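Local coordinates for protein predicted zincin-like metalloprotease (Acidothermus cellulolyticus 11B, PDB 3E11) that is of unknown function but is predicted to be a zincin-like metalloprotease and has been seen to bind calcium, at residues 8-13 with 75-80; 23-28 with 107-112; 67-72 with 95-100. All coordinates share one frame; numbering follows the deposited sequence. Where two conformers were deposited one is given.

Contact 1 of 3, residues 8-13 with 75-80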
loop_
_atom_site.group_PDB
_atom_site.type_symbol
_atom_site.label_atom_id
_atom_site.label_comp_id
_atom_site.label_asym_id
_atom_site.label_seq_id
_atom_site.Cartn_x
_atom_site.Cartn_y
_atom_site.Cartn_z
ATOM N N ASP A 8 -8.722 -12.378 5.775
ATOM C CA ASP A 8 -9.077 -12.766 4.398
ATOM C C ASP A 8 -9.855 -11.654 3.721
ATOM O O ASP A 8 -9.592 -11.337 2.570
ATOM C CB ASP A 8 -9.906 -14.016 4.342
ATOM C CG ASP A 8 -9.111 -15.261 4.589
ATOM O OD1 ASP A 8 -7.866 -15.206 4.706
ATOM O OD2 ASP A 8 -9.757 -16.319 4.645
ATOM N N ARG A 9 -10.814 -11.065 4.433
ATOM C CA ARG A 9 -11.600 -9.958 3.856
ATOM C C ARG A 9 -10.744 -8.740 3.585
ATOM O O ARG A 9 -10.893 -8.068 2.556
ATOM C CB ARG A 9 -12.763 -9.590 4.780
ATOM C CG ARG A 9 -13.634 -8.482 4.265
ATOM C CD ARG A 9 -14.165 -8.749 2.872
ATOM N NE ARG A 9 -15.179 -7.766 2.491
ATOM C CZ ARG A 9 -15.626 -7.611 1.259
ATOM N NH1 ARG A 9 -15.157 -8.377 0.288
ATOM N NH2 ARG A 9 -16.562 -6.711 0.987
ATOM N N PHE A 10 -9.806 -8.470 4.498
ATOM C CA PHE A 10 -8.945 -7.316 4.324
ATOM C C PHE A 10 -8.139 -7.469 3.041
ATOM O O PHE A 10 -8.013 -6.507 2.305
ATOM C CB PHE A 10 -8.028 -7.077 5.526
ATOM C CG PHE A 10 -7.355 -5.708 5.528
ATOM C CD1 PHE A 10 -7.978 -4.621 6.104
ATOM C CD2 PHE A 10 -6.080 -5.547 5.001
ATOM C CE1 PHE A 10 -7.384 -3.387 6.161
ATOM C CE2 PHE A 10 -5.465 -4.314 5.022
ATOM C CZ PHE A 10 -6.130 -3.218 5.599
ATOM N N ASP A 11 -7.656 -8.683 2.762
ATOM C CA ASP A 11 -6.976 -8.969 1.491
ATOM C C ASP A 11 -7.808 -8.613 0.253
ATOM O O ASP A 11 -7.295 -8.033 -0.701
ATOM C CB ASP A 11 -6.509 -10.424 1.425
ATOM C CG ASP A 11 -5.435 -10.728 2.434
ATOM O OD1 ASP A 11 -4.763 -9.774 2.848
ATOM O OD2 ASP A 11 -5.295 -11.915 2.821
ATOM N N GLU A 12 -9.089 -8.897 0.312
ATOM C CA GLU A 12 -10.021 -8.547 -0.747
ATOM C C GLU A 12 -10.190 -7.053 -0.909
ATOM O O GLU A 12 -10.257 -6.552 -2.027
ATOM C CB GLU A 12 -11.375 -9.194 -0.444
ATOM C CG GLU A 12 -11.317 -10.733 -0.443
ATOM C CD GLU A 12 -12.611 -11.423 -0.021
ATOM O OE1 GLU A 12 -13.587 -10.742 0.338
ATOM O OE2 GLU A 12 -12.654 -12.677 -0.056
ATOM N N LEU A 13 -10.274 -6.346 0.213
ATOM C CA LEU A 13 -10.290 -4.878 0.215
ATOM C C LEU A 13 -8.979 -4.285 -0.357
ATOM O O LEU A 13 -9.004 -3.303 -1.084
ATOM C CB LEU A 13 -10.586 -4.366 1.627
ATOM C CG LEU A 13 -11.962 -4.859 2.165
ATOM C CD1 LEU A 13 -12.287 -4.211 3.504
ATOM C CD2 LEU A 13 -13.087 -4.651 1.179
ATOM N N THR A 75 -4.047 -0.268 12.068
ATOM C CA THR A 75 -3.963 1.191 12.131
ATOM C C THR A 75 -4.889 1.787 11.077
ATOM O O THR A 75 -5.512 2.808 11.321
ATOM C CB THR A 75 -2.510 1.722 11.999
ATOM O OG1 THR A 75 -1.881 1.090 10.895
ATOM C CG2 THR A 75 -1.714 1.428 13.241
ATOM N N ILE A 76 -5.016 1.119 9.931
ATOM C CA ILE A 76 -5.968 1.492 8.870
ATOM C C ILE A 76 -7.402 1.376 9.367
ATOM O O ILE A 76 -8.221 2.286 9.185
ATOM C CB ILE A 76 -5.806 0.582 7.605
ATOM C CG1 ILE A 76 -4.507 0.911 6.838
ATOM C CG2 ILE A 76 -7.020 0.697 6.669
ATOM C CD1 ILE A 76 -4.614 2.063 5.812
ATOM N N CYS A 77 -7.722 0.231 9.957
ATOM C CA CYS A 77 -9.120 -0.017 10.359
ATOM C C CYS A 77 -9.581 0.928 11.430
ATOM O O CYS A 77 -10.711 1.354 11.416
ATOM C CB CYS A 77 -9.357 -1.458 10.798
ATOM S SG CYS A 77 -9.334 -2.616 9.367
ATOM N N ALA A 78 -8.686 1.291 12.335
ATOM C CA ALA A 78 -8.996 2.231 13.418
ATOM C C ALA A 78 -9.500 3.570 12.907
ATOM O O ALA A 78 -10.196 4.267 13.628
ATOM C CB ALA A 78 -7.799 2.453 14.287
ATOM N N LEU A 79 -9.104 3.940 11.697
ATOM C CA LEU A 79 -9.530 5.180 11.061
ATOM C C LEU A 79 -10.837 5.082 10.238
ATOM O O LEU A 79 -11.302 6.109 9.686
ATOM C CB LEU A 79 -8.405 5.658 10.128
ATOM C CG LEU A 79 -7.118 6.150 10.765
ATOM C CD1 LEU A 79 -6.079 6.397 9.643
ATOM C CD2 LEU A 79 -7.383 7.355 11.565
ATOM N N CYS A 80 -11.396 3.879 10.113
ATOM C CA CYS A 80 -12.476 3.594 9.154
ATOM C C CYS A 80 -13.747 3.053 9.804
ATOM O O CYS A 80 -13.704 2.192 10.676
ATOM C CB CYS A 80 -11.999 2.621 8.085
ATOM S SG CYS A 80 -10.582 3.302 7.109
#
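On the helix whose Phe10 reaches over to Ile76 and Cys77, the flanking Arg9 and Glu12 are locked together by a salt bridge, NH1 of Arg9 donating to OE1 of Glu12 at 2.8 Å. The bond is fairly straight (156° at the hydrogen), close to the guanidinium plane of Arg9, and it meets the oxygen nearly in line with its C-O bond. CD2 of Leu13 lies 3.8 Å above that plane, over the centre of the Arg9 guanidinium, while NH2 of Arg9 forms a second salt bridge with Glu83, so two carboxylates and a methyl fix how the group is turned.

The contact between the helices is wholly apolar and made by CD1, CE1 and CZ of the Phe10 ring. With CG turned anti to the backbone N (chi1 -166°), the ring stretches toward the 75-80 segment, where CE1 of Phe10 lies 3.8 Å from SG of Cys77. The sulfur is 5.0 Å from the centroid of the Phe10 ring and 68° off its normal, an oblique sulfur-aromatic contact. In one of the two conformers modelled for Ile76, its CG2 branch sits 4.1 Å from CE1 of Phe10, near the ring plane, and the two side chains cross at about a right angle. Were Phe10 cut back to an alanine, the Cys77 sulfur would probably lose its aromatic neighbour and a gap would open beside Ile76.

An acetate ion, probably from the crystallisation liquor, lies about 4 Å from the side chain of Cys77. The Phe10 ring is also packed by Val86 and Val90 of helix 83-101 and by Val36 of strand 32-37, while Ile76 rests on Thr93; helices 7-19 and 73-78 thus meet beside the long helix 83-101 at one end of the sheet.

Contact 2 of 3, residues 23-28 with 107-112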
loop_
_atom_site.group_PDB
_atom_site.type_symbol
_atom_site.label_atom_id
_atom_site.label_comp_id
_atom_site.label_asym_id
_atom_site.label_seq_id
_atom_site.Cartn_x
_atom_site.Cartn_y
_atom_site.Cartn_z
ATOM N N GLU A 23 -4.557 5.331 -13.233
ATOM C CA GLU A 23 -3.642 4.891 -14.277
ATOM C C GLU A 23 -2.346 5.693 -14.275
ATOM O O GLU A 23 -1.340 5.174 -14.716
ATOM C CB GLU A 23 -4.275 4.963 -15.681
ATOM C CG GLU A 23 -5.254 3.816 -16.002
ATOM N N GLU A 24 -2.353 6.942 -13.797
ATOM C CA GLU A 24 -1.107 7.716 -13.786
ATOM C C GLU A 24 -0.034 7.119 -12.840
ATOM O O GLU A 24 1.141 7.400 -13.018
ATOM C CB GLU A 24 -1.324 9.216 -13.483
ATOM C CG GLU A 24 -2.158 9.548 -12.251
ATOM C CD GLU A 24 -3.653 9.710 -12.551
ATOM O OE1 GLU A 24 -4.195 8.972 -13.426
ATOM O OE2 GLU A 24 -4.302 10.580 -11.889
ATOM N N PHE A 25 -0.448 6.281 -11.884
ATOM C CA PHE A 25 0.468 5.614 -10.952
ATOM C C PHE A 25 0.789 4.149 -11.326
ATOM O O PHE A 25 1.524 3.484 -10.621
ATOM C CB PHE A 25 -0.173 5.623 -9.553
ATOM C CG PHE A 25 -0.403 6.993 -9.025
ATOM C CD1 PHE A 25 0.667 7.765 -8.610
ATOM C CD2 PHE A 25 -1.665 7.528 -8.974
ATOM C CE1 PHE A 25 0.473 9.036 -8.160
ATOM C CE2 PHE A 25 -1.861 8.808 -8.494
ATOM C CZ PHE A 25 -0.786 9.554 -8.094
ATOM N N ALA A 26 0.179 3.652 -12.392
ATOM C CA ALA A 26 0.241 2.222 -12.716
ATOM C C ALA A 26 1.671 1.834 -13.010
ATOM O O ALA A 26 2.189 0.874 -12.441
ATOM C CB ALA A 26 -0.650 1.897 -13.905
ATOM N N ARG A 27 2.330 2.579 -13.885
ATOM C CA ARG A 27 3.711 2.265 -14.231
ATOM C C ARG A 27 4.619 2.405 -12.999
ATOM O O ARG A 27 5.544 1.628 -12.825
ATOM C CB ARG A 27 4.213 3.114 -15.405
ATOM C CG ARG A 27 5.687 2.932 -15.691
ATOM C CD ARG A 27 6.063 1.485 -16.105
ATOM N NE ARG A 27 7.497 1.388 -16.370
ATOM C CZ ARG A 27 8.430 1.233 -15.434
ATOM N NH1 ARG A 27 8.103 1.156 -14.141
ATOM N NH2 ARG A 27 9.711 1.184 -15.792
ATOM N N ALA A 28 4.377 3.405 -12.165
ATOM C CA ALA A 28 5.160 3.560 -10.912
ATOM C C ALA A 28 5.060 2.336 -9.973
ATOM O O ALA A 28 5.999 2.022 -9.251
ATOM C CB ALA A 28 4.732 4.822 -10.163
ATOM N N GLU A 107 2.220 17.912 -2.075
ATOM C CA GLU A 107 1.698 19.056 -2.821
ATOM C C GLU A 107 1.477 18.652 -4.279
ATOM O O GLU A 107 0.473 19.025 -4.878
ATOM C CB GLU A 107 2.639 20.255 -2.763
ATOM C CG GLU A 107 2.749 20.936 -1.417
ATOM C CD GLU A 107 3.627 22.180 -1.489
ATOM N N ARG A 108 2.427 17.903 -4.836
ATOM C CA ARG A 108 2.299 17.352 -6.186
ATOM C C ARG A 108 1.156 16.337 -6.257
ATOM O O ARG A 108 0.423 16.303 -7.244
ATOM C CB ARG A 108 3.601 16.674 -6.640
ATOM C CG ARG A 108 4.855 17.550 -6.767
ATOM C CD ARG A 108 4.739 18.638 -7.826
ATOM N NE ARG A 108 3.870 19.714 -7.364
ATOM C CZ ARG A 108 4.232 20.716 -6.555
ATOM N NH1 ARG A 108 5.479 20.837 -6.111
ATOM N NH2 ARG A 108 3.328 21.621 -6.191
ATOM N N LEU A 109 1.022 15.513 -5.212
ATOM C CA LEU A 109 -0.057 14.531 -5.118
ATOM C C LEU A 109 -1.423 15.165 -5.038
ATOM O O LEU A 109 -2.381 14.607 -5.562
ATOM C CB LEU A 109 0.120 13.630 -3.894
ATOM C CG LEU A 109 1.253 12.619 -3.954
ATOM C CD1 LEU A 109 1.411 11.936 -2.581
ATOM C CD2 LEU A 109 0.992 11.612 -5.081
ATOM N N HIS A 110 -1.529 16.314 -4.370
ATOM C CA HIS A 110 -2.789 17.027 -4.315
ATOM C C HIS A 110 -3.182 17.450 -5.721
ATOM O O HIS A 110 -4.357 17.441 -6.063
ATOM C CB HIS A 110 -2.691 18.252 -3.399
ATOM C CG HIS A 110 -2.506 17.916 -1.951
ATOM N ND1 HIS A 110 -3.062 16.795 -1.367
ATOM C CD2 HIS A 110 -1.852 18.569 -0.961
ATOM C CE1 HIS A 110 -2.745 16.764 -0.085
ATOM N NE2 HIS A 110 -2.017 17.832 0.189
ATOM N N GLU A 111 -2.185 17.812 -6.532
ATOM C CA GLU A 111 -2.381 18.028 -7.970
ATOM C C GLU A 111 -2.701 16.729 -8.738
ATOM O O GLU A 111 -3.115 16.781 -9.884
ATOM C CB GLU A 111 -1.144 18.684 -8.589
ATOM C CG GLU A 111 -0.784 20.035 -8.002
ATOM C CD GLU A 111 0.536 20.563 -8.525
ATOM O OE1 GLU A 111 1.237 19.818 -9.245
ATOM O OE2 GLU A 111 0.875 21.725 -8.228
ATOM N N LEU A 112 -2.495 15.576 -8.104
ATOM C CA LEU A 112 -2.848 14.272 -8.675
ATOM C C LEU A 112 -4.014 13.581 -7.924
ATOM O O LEU A 112 -4.223 12.364 -8.058
ATOM C CB LEU A 112 -1.606 13.381 -8.697
ATOM C CG LEU A 112 -0.484 13.868 -9.633
ATOM C CD1 LEU A 112 0.891 13.309 -9.219
ATOM C CD2 LEU A 112 -0.810 13.504 -11.080
HETATM O O HOH W 1 -5.430 10.654 -9.417
#
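Glu24 faces Leu112 through a single water, which donates to OE2 of Glu24 at 2.7 Å and also to the backbone O of Leu112, at a distance shorter than expected and doubtful in its exact value. This bridge lies on the exposed side of the contact, where the aliphatic part of the glutamate also comes near the leucine, CG of Glu24 lying 4.3 Å from CD2 of Leu112.

Next along the 3-10 turn, Phe25 supplies the buried part. Its CE1 is 4.0 Å from CD2 of Leu109 and its CZ equally far from CB of Leu112; both leucines approach the ring obliquely. Leu109 does not aim its CB at the ring, but with CG anti to the carbonyl carbon (chi1 -71°) its CD2 methyl comes across to meet it.

Away from Phe25, Arg108 grips Glu111 side-on, NE to OE1 and NH2 to OE2, from above the carboxylate plane. Phe25 also packs on Val95 and Leu109 on Ala99 and His100, all of helix 83-101. An aromatic and two leucines therefore tie the loop after helix 7-19 to the short helix 106-110 and the residues just after it, next to the helix with the HExxH pattern, consistent with a zincin-like fold.

Contact 3 of 3, residues 67-72 with 95-100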
loop_
_atom_site.group_PDB
_atom_site.type_symbol
_atom_site.label_atom_id
_atom_site.label_comp_id
_atom_site.label_asym_id
_atom_site.label_seq_id
_atom_site.Cartn_x
_atom_site.Cartn_y
_atom_site.Cartn_z
ATOM N N ASP A 67 9.662 -5.018 -5.009
ATOM C CA ASP A 67 9.597 -4.171 -3.819
ATOM C C ASP A 67 8.273 -4.421 -3.101
ATOM O O ASP A 67 7.321 -4.923 -3.698
ATOM C CB ASP A 67 9.718 -2.679 -4.183
ATOM C CG ASP A 67 11.158 -2.223 -4.433
ATOM O OD1 ASP A 67 12.111 -3.055 -4.340
ATOM O OD2 ASP A 67 11.343 -1.027 -4.747
ATOM N N ARG A 68 8.205 -4.050 -1.830
ATOM C CA ARG A 68 6.988 -4.309 -1.051
ATOM C C ARG A 68 6.438 -2.983 -0.523
ATOM O O ARG A 68 7.202 -2.094 -0.178
ATOM C CB ARG A 68 7.271 -5.284 0.095
ATOM C CG ARG A 68 7.469 -6.708 -0.363
ATOM C CD ARG A 68 7.970 -7.658 0.757
ATOM N NE ARG A 68 7.984 -9.025 0.245
ATOM C CZ ARG A 68 7.616 -10.139 0.902
ATOM N NH1 ARG A 68 7.138 -10.120 2.144
ATOM N NH2 ARG A 68 7.709 -11.308 0.272
ATOM N N ILE A 69 5.123 -2.843 -0.526
ATOM C CA ILE A 69 4.466 -1.847 0.283
ATOM C C ILE A 69 3.687 -2.631 1.344
ATOM O O ILE A 69 2.803 -3.439 1.017
ATOM C CB ILE A 69 3.546 -0.947 -0.536
ATOM C CG1 ILE A 69 4.380 -0.048 -1.479
ATOM C CG2 ILE A 69 2.719 -0.069 0.361
ATOM C CD1 ILE A 69 3.523 0.781 -2.443
ATOM N N ILE A 70 4.067 -2.430 2.599
ATOM C CA ILE A 70 3.361 -3.068 3.713
ATOM C C ILE A 70 2.187 -2.190 4.093
ATOM O O ILE A 70 2.338 -0.975 4.145
ATOM C CB ILE A 70 4.278 -3.280 4.915
ATOM C CG1 ILE A 70 5.609 -3.942 4.494
ATOM C CG2 ILE A 70 3.565 -4.127 5.978
ATOM C CD1 ILE A 70 5.461 -5.250 3.773
ATOM N N ILE A 71 1.022 -2.802 4.334
ATOM C CA ILE A 71 -0.202 -2.095 4.752
ATOM C C ILE A 71 -0.567 -2.673 6.111
ATOM O O ILE A 71 -0.561 -3.884 6.277
ATOM C CB ILE A 71 -1.364 -2.292 3.737
ATOM C CG1 ILE A 71 -1.051 -1.582 2.423
ATOM C CG2 ILE A 71 -2.677 -1.792 4.269
ATOM C CD1 ILE A 71 -0.923 -0.076 2.496
ATOM N N TYR A 72 -0.810 -1.803 7.092
ATOM C CA TYR A 72 -1.055 -2.214 8.491
ATOM C C TYR A 72 -2.549 -2.243 8.770
ATOM O O TYR A 72 -3.207 -1.213 8.828
ATOM C CB TYR A 72 -0.309 -1.295 9.464
ATOM C CG TYR A 72 1.187 -1.424 9.252
ATOM C CD1 TYR A 72 1.836 -2.621 9.559
ATOM C CD2 TYR A 72 1.917 -0.424 8.657
ATOM C CE1 TYR A 72 3.201 -2.781 9.348
ATOM C CE2 TYR A 72 3.290 -0.564 8.418
ATOM C CZ TYR A 72 3.924 -1.748 8.761
ATOM O OH TYR A 72 5.264 -1.915 8.537
ATOM N N VAL A 95 -0.801 4.742 -2.790
ATOM C CA VAL A 95 -0.449 5.832 -3.713
ATOM C C VAL A 95 0.559 6.816 -3.086
ATOM O O VAL A 95 1.548 7.223 -3.726
ATOM C CB VAL A 95 -1.689 6.582 -4.226
ATOM C CG1 VAL A 95 -1.281 7.832 -4.998
ATOM C CG2 VAL A 95 -2.478 5.673 -5.143
ATOM N N HIS A 96 0.355 7.179 -1.830
ATOM C CA HIS A 96 1.364 7.988 -1.141
ATOM C C HIS A 96 2.711 7.319 -1.031
ATOM O O HIS A 96 3.748 7.960 -1.232
ATOM C CB HIS A 96 0.861 8.434 0.236
ATOM C CG HIS A 96 -0.163 9.518 0.145
ATOM N ND1 HIS A 96 -0.052 10.713 0.816
ATOM C CD2 HIS A 96 -1.292 9.608 -0.600
ATOM C CE1 HIS A 96 -1.101 11.468 0.533
ATOM N NE2 HIS A 96 -1.865 10.821 -0.327
ATOM N N GLU A 97 2.709 6.033 -0.718
ATOM C CA GLU A 97 3.962 5.326 -0.531
ATOM C C GLU A 97 4.709 5.236 -1.849
ATOM O O GLU A 97 5.908 5.475 -1.897
ATOM C CB GLU A 97 3.734 3.938 0.093
ATOM C CG GLU A 97 3.398 3.988 1.597
ATOM C CD GLU A 97 4.480 4.691 2.402
ATOM O OE1 GLU A 97 5.666 4.540 2.074
ATOM O OE2 GLU A 97 4.146 5.442 3.331
ATOM N N ILE A 98 4.011 4.933 -2.936
ATOM C CA ILE A 98 4.692 4.834 -4.224
ATOM C C ILE A 98 5.172 6.212 -4.701
ATOM O O ILE A 98 6.299 6.353 -5.202
ATOM C CB ILE A 98 3.835 4.075 -5.286
ATOM C CG1 ILE A 98 4.738 3.605 -6.434
ATOM C CG2 ILE A 98 2.658 4.873 -5.771
ATOM C CD1 ILE A 98 5.816 2.618 -5.994
ATOM N N ALA A 99 4.350 7.228 -4.488
ATOM C CA ALA A 99 4.701 8.585 -4.901
ATOM C C ALA A 99 5.967 9.074 -4.181
ATOM O O ALA A 99 6.887 9.619 -4.797
ATOM C CB ALA A 99 3.537 9.499 -4.641
ATOM N N HIS A 100 6.013 8.837 -2.875
ATOM C CA HIS A 100 7.132 9.267 -2.049
ATOM C C HIS A 100 8.399 8.503 -2.410
ATOM O O HIS A 100 9.494 9.073 -2.401
ATOM C CB HIS A 100 6.812 9.118 -0.549
ATOM C CG HIS A 100 5.666 9.963 -0.084
ATOM N ND1 HIS A 100 5.036 9.762 1.127
ATOM C CD2 HIS A 100 5.021 11.000 -0.675
ATOM C CE1 HIS A 100 4.054 10.635 1.261
ATOM N NE2 HIS A 100 4.022 11.397 0.179
#
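An HExxH sequence, the zinc-binding signature of zincins, runs along helix 83-101 as His96, Glu97 and His100, and through Glu97 and Ile98 this helix packs on Ile69 of the sheet. No metal is bound to the histidines here, so a catalytic role is only inferred.

The strand meets the helix through both branches of Ile69: CD1 and CG2 of Ile69 each lie 4.1 Å from CB of Glu97, which rests on the two methyls side by side. CD1 of Ile69 also comes within 4.4 Å of CB of Ile98. The chain of Glu97 then bends at chi2 (-57°), which carries the carboxylate away from the strand, so that it is CB that meets Ile69. On the helix, the backbone O of His96 lies 3.0 Å above the plane of the His100 ring, displaced toward its rim. NE2 of His100 makes a weak hydrogen bond to Asp106, which stands where some metzincins with an HExxHxxGxxD sequence keep their third metal ligand.

Ile69 is also packed by Val94 of the same helix and by Val32 and Tyr49 of the adjoining strands. Strand 67-72 is the middle strand of the mixed sheet, parallel to 32-37 and antiparallel to 47-50, and helix 83-101 packs on the side of the strand that carries Ile69 and Ile71.

How the contacts relate
Contacts 1 and 2 lie on opposite sides of the chain's centre, 23 Å apart between centres, with contact 3 between them, 15 Å from contact 1 and 13 Å from contact 2. Contact 3 touches both: Phe10 packs on Ile71 of strand 67-72, and Ala28 on Ile98 of helix 83-101. Along the chain, the segments of contact 1 alternate with those of contacts 2 and 3, whereas both segments of contact 3 fall between the two of contact 2. Strand 67-72 leads directly into helix 73-78, followed by helix 83-101 and then helix 106-110. The helix carrying the HExxH sequence is thus braced by early and late parts of the chain.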